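Local atomic coordinates of glycosyl hydrolases family 2, sugar binding domain protein (PDB entry 6D1P), a protein that is a gut-bacterial beta-glucuronidase of glycoside hydrolase family 2, which probably splits glucuronic acid from its O-linked conjugates. Residues A[220-225]-A[303-308]; A[497-502]-A[567-572]; A[521-526]-A[632-637]. All blocks are in the same frame, centred on the assembly; numbering follows the deposited sequence.

Overall arrangement
The three contacts are spread along the chain. Contact 1 joins the two sheets of the beta-sandwich that precedes the barrel, contact 2 lies within the TIM barrel, and contact 3 joins a loop of the barrel region to the domain that follows it. Contacts 1 and 2 do not touch: their centres are about 30 Å and their nearest atoms about 10 Å apart. Contact 3 lies 35 Å from contact 2 and 55 Å from contact 1, centre to centre, with contacts 1 and 3 on opposite sides of the chain's centre. The six segments include none of the potassium- or sodium-binding residues; a glycerol, probably from the crystallisation liquor, lies beside Phe303 in contact 1.

Contact 1. Residues A[220-225]-A[303-308]; sequences GSISID and FGFRHF
The Phe305 ring meets Ile222 with its edge: CG1 of the isoleucine sits close to the ring plane, 3.4 Å from Phe305 CZ. From the same strand, Ser221 O reaches to 3.6 Å from Phe305 CE2 and Gly220 CA to 4.0 Å from that atom, both obliquely. Tyr284 adds an edge-to-face ring contact from outside the two segments. The second ring, Phe303, also receives Ile222 obliquely, with Ile222 CD1 4.1 Å from Phe303 CE2.

Ile222 serves both phenylalanines with one branch. Ile222 CG1 stands beside the backbone N (chi1 -50°), and the extended second torsion (171°) carries Ile222 CD1 onward, to 3.6 Å from Phe305 CZ and on to Phe303. The isoleucine crosses each ring's side chain at about a right angle. Gly220, having no side chain, allows Phe305 to lie close against the backbone there.

Strand 219-229 is the middle strand of the sheet 203-213, 219-229, 263-271, whereas Phe303 closes strand 295-303 of the facing four-stranded sheet. These sheets form the immunoglobulin-like beta-sandwich of family 2 glycosidases, and the residues after Phe303 lead into strand 308-310 of the barrel region. From the neighbouring strand 203-213, Ala211 touches both rings and Ile209 touches Phe303, while Cys286 touches Phe303 from its own sheet.

No hydrogen bond passes between the two segments; Ser221 pairs with Thr212 through the backbone, and its O also has a weak bond to Thr212 OG1. Cohesion here therefore comes from burying hydrocarbon and from the shape of one isoleucine branch against two aromatic rings.

Contact 2. Residues A[497-502]-A[567-572]; sequences METAGI and MPRLTG
Apolar contact centres on Ile502 and Leu570, which cross at about a right angle: Ile502 CD1 lies 4.1 Å from Leu570 CD1 and 4.0 Å from Leu570 CA. CG of Leu570 is anti to the backbone N (chi1 -178°), which brings the isopropyl end nearer to the helix than its CB direction alone would suggest. Met567 adds its sulfur, Met567 SD being 4.1 Å from Glu498 CG. Phe508 packs on both Ile502 and Glu498 from outside the segments.

A second group of contacts surrounds the guanidinium of Arg569. Ile502 CG2 covers one of its faces toward the rim, 3.5 Å from Arg569 NH2, while Thr499 CG2 sits at its edge, close to the plane and 3.6 Å from Arg569 NH1. Bends at the second and third torsions bring this guanidinium across the Thr499 and Ile502 side chains of the helix, where NH2 also makes a weak hydrogen bond to Asn503 OD1.

Both segments belong to the TIM barrel. Helix 494-503 falls between strands 477-479 and 510-511, and the type I turn Met567-Leu570 follows helix 550-564 and leads into strand 572-574. That strand pairs with 510-511 and 321-329, bringing the last part of the barrel back to its first strand, and the turn lies at the strand's N-terminal end.

Polar bonds run outside the pair, for no hydrogen bond links the segments. Glu498 OE2 is bonded to both Tyr494 OH and His510 ND1, which probably restrains the carboxylate; Leu570 CD1 packs against the same oxygen, 3.7 Å from Glu498 OE2. Inside the turn, Leu570 N donates to Met567 O over 3.3 Å, and Arg322 NH2 grips the carbonyl oxygens of both Met567 and Leu570.

Contact 3. Residues A[521-526]-A[632-637]; sequences RHMEVN and VRWGKP
Glu524, in an extended loop, passes closest to Trp634 at the end of strand 632-634, their CA atoms 7.2 Å apart. Glu524 OE2 accepts from Arg633 NE at 2.7 Å as a salt bridge, on the syn side, with the two flat groups 25° apart. Trp634 N reaches Glu524 OE2 over 3.1 Å, from the opposite face of the carboxylate, and a weak bond joins Arg633 NH2 to OE1. Arg633 NH2 is also held by Glu642 O, and NH1 by Gln706, positioning the guanidinium.

The first torsion of Glu524 (chi1 -68°, CG beside the backbone N) sets CG over the indole face, 3.4 Å from Trp634 CE2, a CH-pi contact with the five-membered ring, and the bend at chi2 turns the carboxylate back to Arg633 NE and Trp634 N. The carboxylate plane stands nearly upright to the indole (87°). At the ring edge, Met523 SD lies 3.9 Å from Trp634 CZ2, a Met-aromatic contact.

The two donors to OE2 of the buried Glu524 probably favour its ionised form. Strand 632-634 edges a five-stranded sheet within this chain, and the contact contributes to the interface between the TIM-barrel region and the beta-sandwich domain after it.

Contact 1. Residues A[220-225]-A[303-308]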
loop_
_atom_site.group_PDB
_atom_site.type_symbol
_atom_site.label_atom_id
_atom_site.label_comp_id
_atom_site.label_asym_id
_atom_site.label_seq_id
_atom_site.Cartn_x
_atom_site.Cartn_y
_atom_site.Cartn_z
ATOM N N GLY A 220 -4.181 22.785 -52.938
ATOM C CA GLY A 220 -4.108 22.727 -51.500
ATOM C C GLY A 220 -4.237 24.119 -50.934
ATOM O O GLY A 220 -3.834 25.110 -51.550
ATOM N N SER A 221 -4.814 24.182 -49.750
ATOM C CA SER A 221 -4.945 25.430 -49.027
ATOM C C SER A 221 -4.422 25.232 -47.610
ATOM O O SER A 221 -4.611 24.168 -47.017
ATOM C CB SER A 221 -6.398 25.882 -49.018
ATOM O OG SER A 221 -6.455 27.287 -48.922
ATOM N N ILE A 222 -3.746 26.249 -47.081
ATOM C CA ILE A 222 -3.206 26.230 -45.727
ATOM C C ILE A 222 -3.747 27.457 -45.021
ATOM O O ILE A 222 -3.252 28.566 -45.233
ATOM C CB ILE A 222 -1.674 26.227 -45.696
ATOM C CG1 ILE A 222 -1.106 25.144 -46.612
ATOM C CG2 ILE A 222 -1.174 26.032 -44.260
ATOM C CD1 ILE A 222 0.401 25.225 -46.784
ATOM N N SER A 223 -4.738 27.275 -44.163
ATOM C CA SER A 223 -5.167 28.345 -43.279
ATOM C C SER A 223 -4.407 28.214 -41.963
ATOM O O SER A 223 -4.323 27.121 -41.398
ATOM C CB SER A 223 -6.678 28.292 -43.060
ATOM O OG SER A 223 -7.059 29.141 -41.995
ATOM N N ILE A 224 -3.827 29.316 -41.494
ATOM C CA ILE A 224 -2.989 29.311 -40.301
ATOM C C ILE A 224 -3.463 30.407 -39.359
ATOM O O ILE A 224 -3.452 31.589 -39.721
ATOM C CB ILE A 224 -1.504 29.498 -40.641
ATOM C CG1 ILE A 224 -1.010 28.308 -41.444
ATOM C CG2 ILE A 224 -0.682 29.626 -39.385
ATOM C CD1 ILE A 224 0.467 28.335 -41.683
ATOM N N ASP A 225 -3.855 30.016 -38.146
ATOM C CA ASP A 225 -4.291 30.940 -37.107
ATOM C C ASP A 225 -3.297 30.905 -35.958
ATOM O O ASP A 225 -2.956 29.826 -35.462
ATOM C CB ASP A 225 -5.689 30.585 -36.602
ATOM C CG ASP A 225 -6.703 30.500 -37.724
ATOM O OD1 ASP A 225 -6.675 31.382 -38.611
ATOM O OD2 ASP A 225 -7.516 29.547 -37.728
ATOM N N PHE A 303 2.382 19.105 -40.506
ATOM C CA PHE A 303 0.997 18.923 -40.916
ATOM C C PHE A 303 1.001 18.153 -42.232
ATOM O O PHE A 303 2.058 17.776 -42.746
ATOM C CB PHE A 303 0.270 20.265 -41.034
ATOM C CG PHE A 303 0.907 21.215 -42.003
ATOM C CD1 PHE A 303 1.939 22.045 -41.596
ATOM C CD2 PHE A 303 0.472 21.275 -43.317
ATOM C CE1 PHE A 303 2.528 22.925 -42.476
ATOM C CE2 PHE A 303 1.049 22.160 -44.212
ATOM C CZ PHE A 303 2.083 22.986 -43.793
ATOM N N GLY A 304 -0.185 17.922 -42.772
ATOM C CA GLY A 304 -0.325 17.063 -43.936
ATOM C C GLY A 304 -1.539 17.419 -44.763
ATOM O O GLY A 304 -2.566 17.872 -44.244
ATOM N N PHE A 305 -1.416 17.209 -46.068
ATOM C CA PHE A 305 -2.518 17.374 -47.002
ATOM C C PHE A 305 -3.160 16.013 -47.222
ATOM O O PHE A 305 -2.514 15.087 -47.711
ATOM C CB PHE A 305 -2.028 17.986 -48.324
ATOM C CG PHE A 305 -1.590 19.433 -48.199
ATOM C CD1 PHE A 305 -0.265 19.754 -47.950
ATOM C CD2 PHE A 305 -2.507 20.464 -48.315
ATOM C CE1 PHE A 305 0.130 21.070 -47.821
ATOM C CE2 PHE A 305 -2.112 21.786 -48.196
ATOM C CZ PHE A 305 -0.791 22.085 -47.949
ATOM N N ARG A 306 -4.426 15.885 -46.856
ATOM C CA ARG A 306 -5.128 14.639 -47.114
ATOM C C ARG A 306 -6.616 14.931 -47.177
ATOM O O ARG A 306 -7.099 15.921 -46.629
ATOM C CB ARG A 306 -4.823 13.586 -46.049
ATOM C CG ARG A 306 -4.865 14.136 -44.628
ATOM C CD ARG A 306 -5.692 13.258 -43.748
ATOM N NE ARG A 306 -5.922 13.840 -42.430
ATOM C CZ ARG A 306 -6.748 14.853 -42.183
ATOM N NH1 ARG A 306 -7.407 15.442 -43.173
ATOM N NH2 ARG A 306 -6.918 15.289 -40.944
ATOM N N HIS A 307 -7.333 14.057 -47.866
ATOM C CA HIS A 307 -8.767 14.199 -48.023
ATOM C C HIS A 307 -9.389 12.855 -47.715
ATOM O O HIS A 307 -8.907 11.819 -48.189
ATOM C CB HIS A 307 -9.150 14.654 -49.446
ATOM C CG HIS A 307 -10.626 14.657 -49.699
ATOM N ND1 HIS A 307 -11.356 13.497 -49.865
ATOM C CD2 HIS A 307 -11.509 15.678 -49.805
ATOM C CE1 HIS A 307 -12.626 13.807 -50.063
ATOM N NE2 HIS A 307 -12.747 15.122 -50.026
ATOM N N PHE A 308 -10.459 12.873 -46.927
ATOM C CA PHE A 308 -11.064 11.620 -46.524
ATOM C C PHE A 308 -12.557 11.825 -46.386
ATOM O O PHE A 308 -13.038 12.946 -46.226
ATOM C CB PHE A 308 -10.447 11.076 -45.222
ATOM C CG PHE A 308 -10.752 11.903 -44.007
ATOM C CD1 PHE A 308 -11.831 11.586 -43.187
ATOM C CD2 PHE A 308 -9.954 12.989 -43.671
ATOM C CE1 PHE A 308 -12.113 12.339 -42.038
ATOM C CE2 PHE A 308 -10.230 13.753 -42.541
ATOM C CZ PHE A 308 -11.310 13.421 -41.717
#

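Contact 2. Residues A[497-502]-A[567-572]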
loop_
_atom_site.group_PDB
_atom_site.type_symbol
_atom_site.label_atom_id
_atom_site.label_comp_id
_atom_site.label_asym_id
_atom_site.label_seq_id
_atom_site.Cartn_x
_atom_site.Cartn_y
_atom_site.Cartn_z
ATOM N N MET A 497 -22.936 -10.785 -39.240
ATOM C CA MET A 497 -23.020 -9.757 -38.198
ATOM C C MET A 497 -22.461 -8.422 -38.683
ATOM O O MET A 497 -22.992 -7.355 -38.341
ATOM C CB MET A 497 -22.278 -10.219 -36.948
ATOM C CG MET A 497 -22.772 -11.542 -36.414
ATOM S SD MET A 497 -21.553 -12.404 -35.389
ATOM C CE MET A 497 -21.720 -11.587 -33.787
ATOM N N GLU A 498 -21.398 -8.456 -39.487
ATOM C CA GLU A 498 -20.863 -7.201 -40.006
ATOM C C GLU A 498 -21.846 -6.538 -40.962
ATOM O O GLU A 498 -22.017 -5.307 -40.938
ATOM C CB GLU A 498 -19.528 -7.441 -40.709
ATOM C CG GLU A 498 -18.671 -6.197 -40.856
ATOM C CD GLU A 498 -17.883 -5.897 -39.578
ATOM O OE1 GLU A 498 -18.504 -5.900 -38.499
ATOM O OE2 GLU A 498 -16.646 -5.692 -39.654
ATOM N N THR A 499 -22.490 -7.334 -41.819
ATOM C CA THR A 499 -23.465 -6.774 -42.751
ATOM C C THR A 499 -24.659 -6.194 -42.007
ATOM O O THR A 499 -25.112 -5.083 -42.318
ATOM C CB THR A 499 -23.918 -7.839 -43.752
ATOM O OG1 THR A 499 -22.779 -8.409 -44.407
ATOM C CG2 THR A 499 -24.792 -7.214 -44.802
ATOM N N ALA A 500 -25.162 -6.919 -41.002
ATOM C CA ALA A 500 -26.230 -6.380 -40.159
ATOM C C ALA A 500 -25.833 -5.038 -39.563
ATOM O O ALA A 500 -26.637 -4.097 -39.529
ATOM C CB ALA A 500 -26.579 -7.370 -39.050
ATOM N N GLY A 501 -24.582 -4.920 -39.118
ATOM C CA GLY A 501 -24.154 -3.684 -38.490
ATOM C C GLY A 501 -24.016 -2.553 -39.485
ATOM O O GLY A 501 -24.304 -1.397 -39.164
ATOM N N ILE A 502 -23.557 -2.866 -40.701
ATOM C CA ILE A 502 -23.437 -1.836 -41.723
ATOM C C ILE A 502 -24.817 -1.351 -42.147
ATOM O O ILE A 502 -25.024 -0.154 -42.370
ATOM C CB ILE A 502 -22.631 -2.349 -42.934
ATOM C CG1 ILE A 502 -21.138 -2.388 -42.621
ATOM C CG2 ILE A 502 -22.882 -1.471 -44.184
ATOM C CD1 ILE A 502 -20.296 -3.006 -43.725
ATOM N N MET A 567 -15.658 -7.594 -48.813
ATOM C CA MET A 567 -16.634 -6.650 -48.260
ATOM C C MET A 567 -16.346 -5.254 -48.781
ATOM O O MET A 567 -15.669 -4.456 -48.114
ATOM C CB MET A 567 -16.619 -6.647 -46.739
ATOM C CG MET A 567 -16.919 -7.977 -46.101
ATOM S SD MET A 567 -17.010 -7.770 -44.317
ATOM C CE MET A 567 -17.027 -9.465 -43.789
ATOM N N PRO A 568 -16.865 -4.919 -49.965
ATOM C CA PRO A 568 -16.598 -3.598 -50.544
ATOM C C PRO A 568 -17.247 -2.442 -49.797
ATOM O O PRO A 568 -16.766 -1.312 -49.928
ATOM C CB PRO A 568 -17.162 -3.721 -51.972
ATOM C CG PRO A 568 -18.185 -4.798 -51.889
ATOM C CD PRO A 568 -17.673 -5.769 -50.852
ATOM N N ARG A 569 -18.324 -2.654 -49.041
ATOM C CA ARG A 569 -18.886 -1.514 -48.310
ATOM C C ARG A 569 -18.158 -1.181 -47.015
ATOM O O ARG A 569 -18.417 -0.108 -46.456
ATOM C CB ARG A 569 -20.344 -1.747 -47.938
ATOM C CG ARG A 569 -21.287 -1.888 -49.094
ATOM C CD ARG A 569 -22.217 -3.019 -48.750
ATOM N NE ARG A 569 -23.391 -2.597 -47.998
ATOM C CZ ARG A 569 -23.982 -3.341 -47.071
ATOM N NH1 ARG A 569 -23.480 -4.527 -46.746
ATOM N NH2 ARG A 569 -25.063 -2.892 -46.459
ATOM N N LEU A 570 -17.281 -2.062 -46.520
ATOM C CA LEU A 570 -16.706 -1.926 -45.178
ATOM C C LEU A 570 -15.684 -0.798 -45.145
ATOM O O LEU A 570 -14.667 -0.858 -45.831
ATOM C CB LEU A 570 -16.060 -3.245 -44.737
ATOM C CG LEU A 570 -15.428 -3.348 -43.330
ATOM C CD1 LEU A 570 -16.464 -3.062 -42.251
ATOM C CD2 LEU A 570 -14.807 -4.722 -43.116
ATOM N N THR A 571 -15.942 0.238 -44.354
ATOM C CA THR A 571 -14.886 1.209 -44.105
ATOM C C THR A 571 -13.634 0.517 -43.560
ATOM O O THR A 571 -12.522 0.733 -44.060
ATOM C CB THR A 571 -15.378 2.292 -43.144
ATOM O OG1 THR A 571 -15.822 1.694 -41.922
ATOM C CG2 THR A 571 -16.526 3.056 -43.771
ATOM N N GLY A 572 -13.801 -0.348 -42.566
ATOM C CA GLY A 572 -12.673 -1.049 -41.986
ATOM C C GLY A 572 -12.957 -1.465 -40.554
ATOM O O GLY A 572 -14.090 -1.387 -40.071
#

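Contact 3. Residues A[521-526]-A[632-637]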
loop_
_atom_site.group_PDB
_atom_site.type_symbol
_atom_site.label_atom_id
_atom_site.label_comp_id
_atom_site.label_asym_id
_atom_site.label_seq_id
_atom_site.Cartn_x
_atom_site.Cartn_y
_atom_site.Cartn_z
ATOM N N ARG A 521 0.131 -21.283 -25.366
ATOM C CA ARG A 521 -0.833 -22.378 -25.285
ATOM C C ARG A 521 -1.362 -22.687 -26.691
ATOM O O ARG A 521 -1.705 -21.764 -27.435
ATOM C CB ARG A 521 -1.977 -22.019 -24.336
ATOM C CG ARG A 521 -3.114 -23.020 -24.326
ATOM C CD ARG A 521 -4.237 -22.522 -23.433
ATOM N NE ARG A 521 -3.886 -22.662 -22.021
ATOM C CZ ARG A 521 -4.526 -22.040 -21.029
ATOM N NH1 ARG A 521 -5.545 -21.224 -21.298
ATOM N NH2 ARG A 521 -4.141 -22.218 -19.765
ATOM N N HIS A 522 -1.416 -23.978 -27.051
ATOM C CA HIS A 522 -1.906 -24.412 -28.359
ATOM C C HIS A 522 -2.832 -25.614 -28.182
ATOM O O HIS A 522 -3.053 -26.102 -27.069
ATOM C CB HIS A 522 -0.747 -24.742 -29.311
ATOM C CG HIS A 522 0.300 -23.681 -29.350
ATOM N ND1 HIS A 522 0.225 -22.594 -30.194
ATOM C CD2 HIS A 522 1.418 -23.505 -28.602
ATOM C CE1 HIS A 522 1.269 -21.809 -29.985
ATOM N NE2 HIS A 522 2.010 -22.341 -29.028
ATOM N N MET A 523 -3.368 -26.099 -29.302
ATOM C CA MET A 523 -4.334 -27.190 -29.265
ATOM C C MET A 523 -4.422 -27.843 -30.642
ATOM O O MET A 523 -4.582 -27.144 -31.650
ATOM C CB MET A 523 -5.704 -26.666 -28.813
ATOM C CG MET A 523 -6.832 -27.671 -28.907
ATOM S SD MET A 523 -6.495 -29.211 -28.047
ATOM C CE MET A 523 -6.070 -28.639 -26.399
ATOM N N GLU A 524 -4.302 -29.175 -30.682
ATOM C CA GLU A 524 -4.421 -29.908 -31.940
ATOM C C GLU A 524 -5.850 -29.834 -32.464
ATOM O O GLU A 524 -6.814 -29.922 -31.691
ATOM C CB GLU A 524 -4.030 -31.377 -31.757
ATOM C CG GLU A 524 -2.554 -31.641 -31.468
ATOM C CD GLU A 524 -1.651 -31.440 -32.679
ATOM O OE1 GLU A 524 -2.158 -31.257 -33.816
ATOM O OE2 GLU A 524 -0.416 -31.449 -32.484
ATOM N N VAL A 525 -5.983 -29.675 -33.786
ATOM C CA VAL A 525 -7.296 -29.708 -34.420
ATOM C C VAL A 525 -7.858 -31.123 -34.350
ATOM O O VAL A 525 -7.117 -32.113 -34.396
ATOM C CB VAL A 525 -7.222 -29.208 -35.876
ATOM C CG1 VAL A 525 -6.304 -30.094 -36.710
ATOM C CG2 VAL A 525 -8.615 -29.157 -36.489
ATOM N N ASN A 526 -9.184 -31.217 -34.230
ATOM C CA ASN A 526 -9.879 -32.486 -34.034
ATOM C C ASN A 526 -11.243 -32.401 -34.715
ATOM O O ASN A 526 -12.030 -31.504 -34.399
ATOM C CB ASN A 526 -10.023 -32.770 -32.538
ATOM C CG ASN A 526 -10.662 -34.105 -32.258
ATOM O OD1 ASN A 526 -10.808 -34.934 -33.159
ATOM N ND2 ASN A 526 -11.043 -34.329 -31.002
ATOM N N VAL A 632 5.663 -29.339 -28.329
ATOM C CA VAL A 632 5.234 -30.732 -28.331
ATOM C C VAL A 632 3.859 -30.830 -28.988
ATOM O O VAL A 632 2.853 -30.391 -28.408
ATOM C CB VAL A 632 5.199 -31.326 -26.918
ATOM C CG1 VAL A 632 4.674 -32.748 -26.971
ATOM C CG2 VAL A 632 6.586 -31.300 -26.305
ATOM N N ARG A 633 3.812 -31.429 -30.178
ATOM C CA ARG A 633 2.588 -31.852 -30.854
ATOM C C ARG A 633 2.160 -33.238 -30.363
ATOM O O ARG A 633 2.931 -33.971 -29.733
ATOM C CB ARG A 633 2.800 -31.899 -32.363
ATOM C CG ARG A 633 3.473 -30.684 -32.953
ATOM C CD ARG A 633 2.464 -29.610 -33.262
ATOM N NE ARG A 633 1.335 -30.083 -34.078
ATOM C CZ ARG A 633 1.256 -29.937 -35.397
ATOM N NH1 ARG A 633 2.260 -29.348 -36.038
ATOM N NH2 ARG A 633 0.175 -30.360 -36.072
ATOM N N TRP A 634 0.918 -33.611 -30.662
ATOM C CA TRP A 634 0.453 -34.931 -30.256
ATOM C C TRP A 634 -0.660 -35.425 -31.168
ATOM O O TRP A 634 -1.278 -34.659 -31.916
ATOM C CB TRP A 634 -0.025 -34.945 -28.811
ATOM C CG TRP A 634 -1.244 -34.124 -28.570
ATOM C CD1 TRP A 634 -2.541 -34.554 -28.584
ATOM C CD2 TRP A 634 -1.284 -32.724 -28.268
ATOM N NE1 TRP A 634 -3.391 -33.506 -28.306
ATOM C CE2 TRP A 634 -2.645 -32.372 -28.102
ATOM C CE3 TRP A 634 -0.299 -31.735 -28.110
ATOM C CZ2 TRP A 634 -3.055 -31.068 -27.796
ATOM C CZ3 TRP A 634 -0.703 -30.436 -27.796
ATOM C CH2 TRP A 634 -2.075 -30.116 -27.649
ATOM N N GLY A 635 -0.926 -36.719 -31.044
ATOM C CA GLY A 635 -1.830 -37.452 -31.910
ATOM C C GLY A 635 -1.438 -38.919 -31.946
ATOM O O GLY A 635 -0.505 -39.361 -31.277
ATOM N N LYS A 636 -2.174 -39.674 -32.754
ATOM C CA LYS A 636 -1.904 -41.097 -32.857
ATOM C C LYS A 636 -0.618 -41.336 -33.657
ATOM O O LYS A 636 -0.143 -40.445 -34.363
ATOM C CB LYS A 636 -3.104 -41.805 -33.480
ATOM C CG LYS A 636 -4.137 -42.162 -32.425
ATOM C CD LYS A 636 -5.517 -42.497 -32.979
ATOM C CE LYS A 636 -6.541 -42.579 -31.834
ATOM N NZ LYS A 636 -7.288 -43.874 -31.758
ATOM N N PRO A 637 0.003 -42.509 -33.514
ATOM C CA PRO A 637 1.257 -42.761 -34.248
ATOM C C PRO A 637 0.999 -42.892 -35.742
ATOM O O PRO A 637 0.100 -43.618 -36.174
ATOM C CB PRO A 637 1.777 -44.073 -33.645
ATOM C CG PRO A 637 1.021 -44.245 -32.342
ATOM C CD PRO A 637 -0.306 -43.578 -32.544
#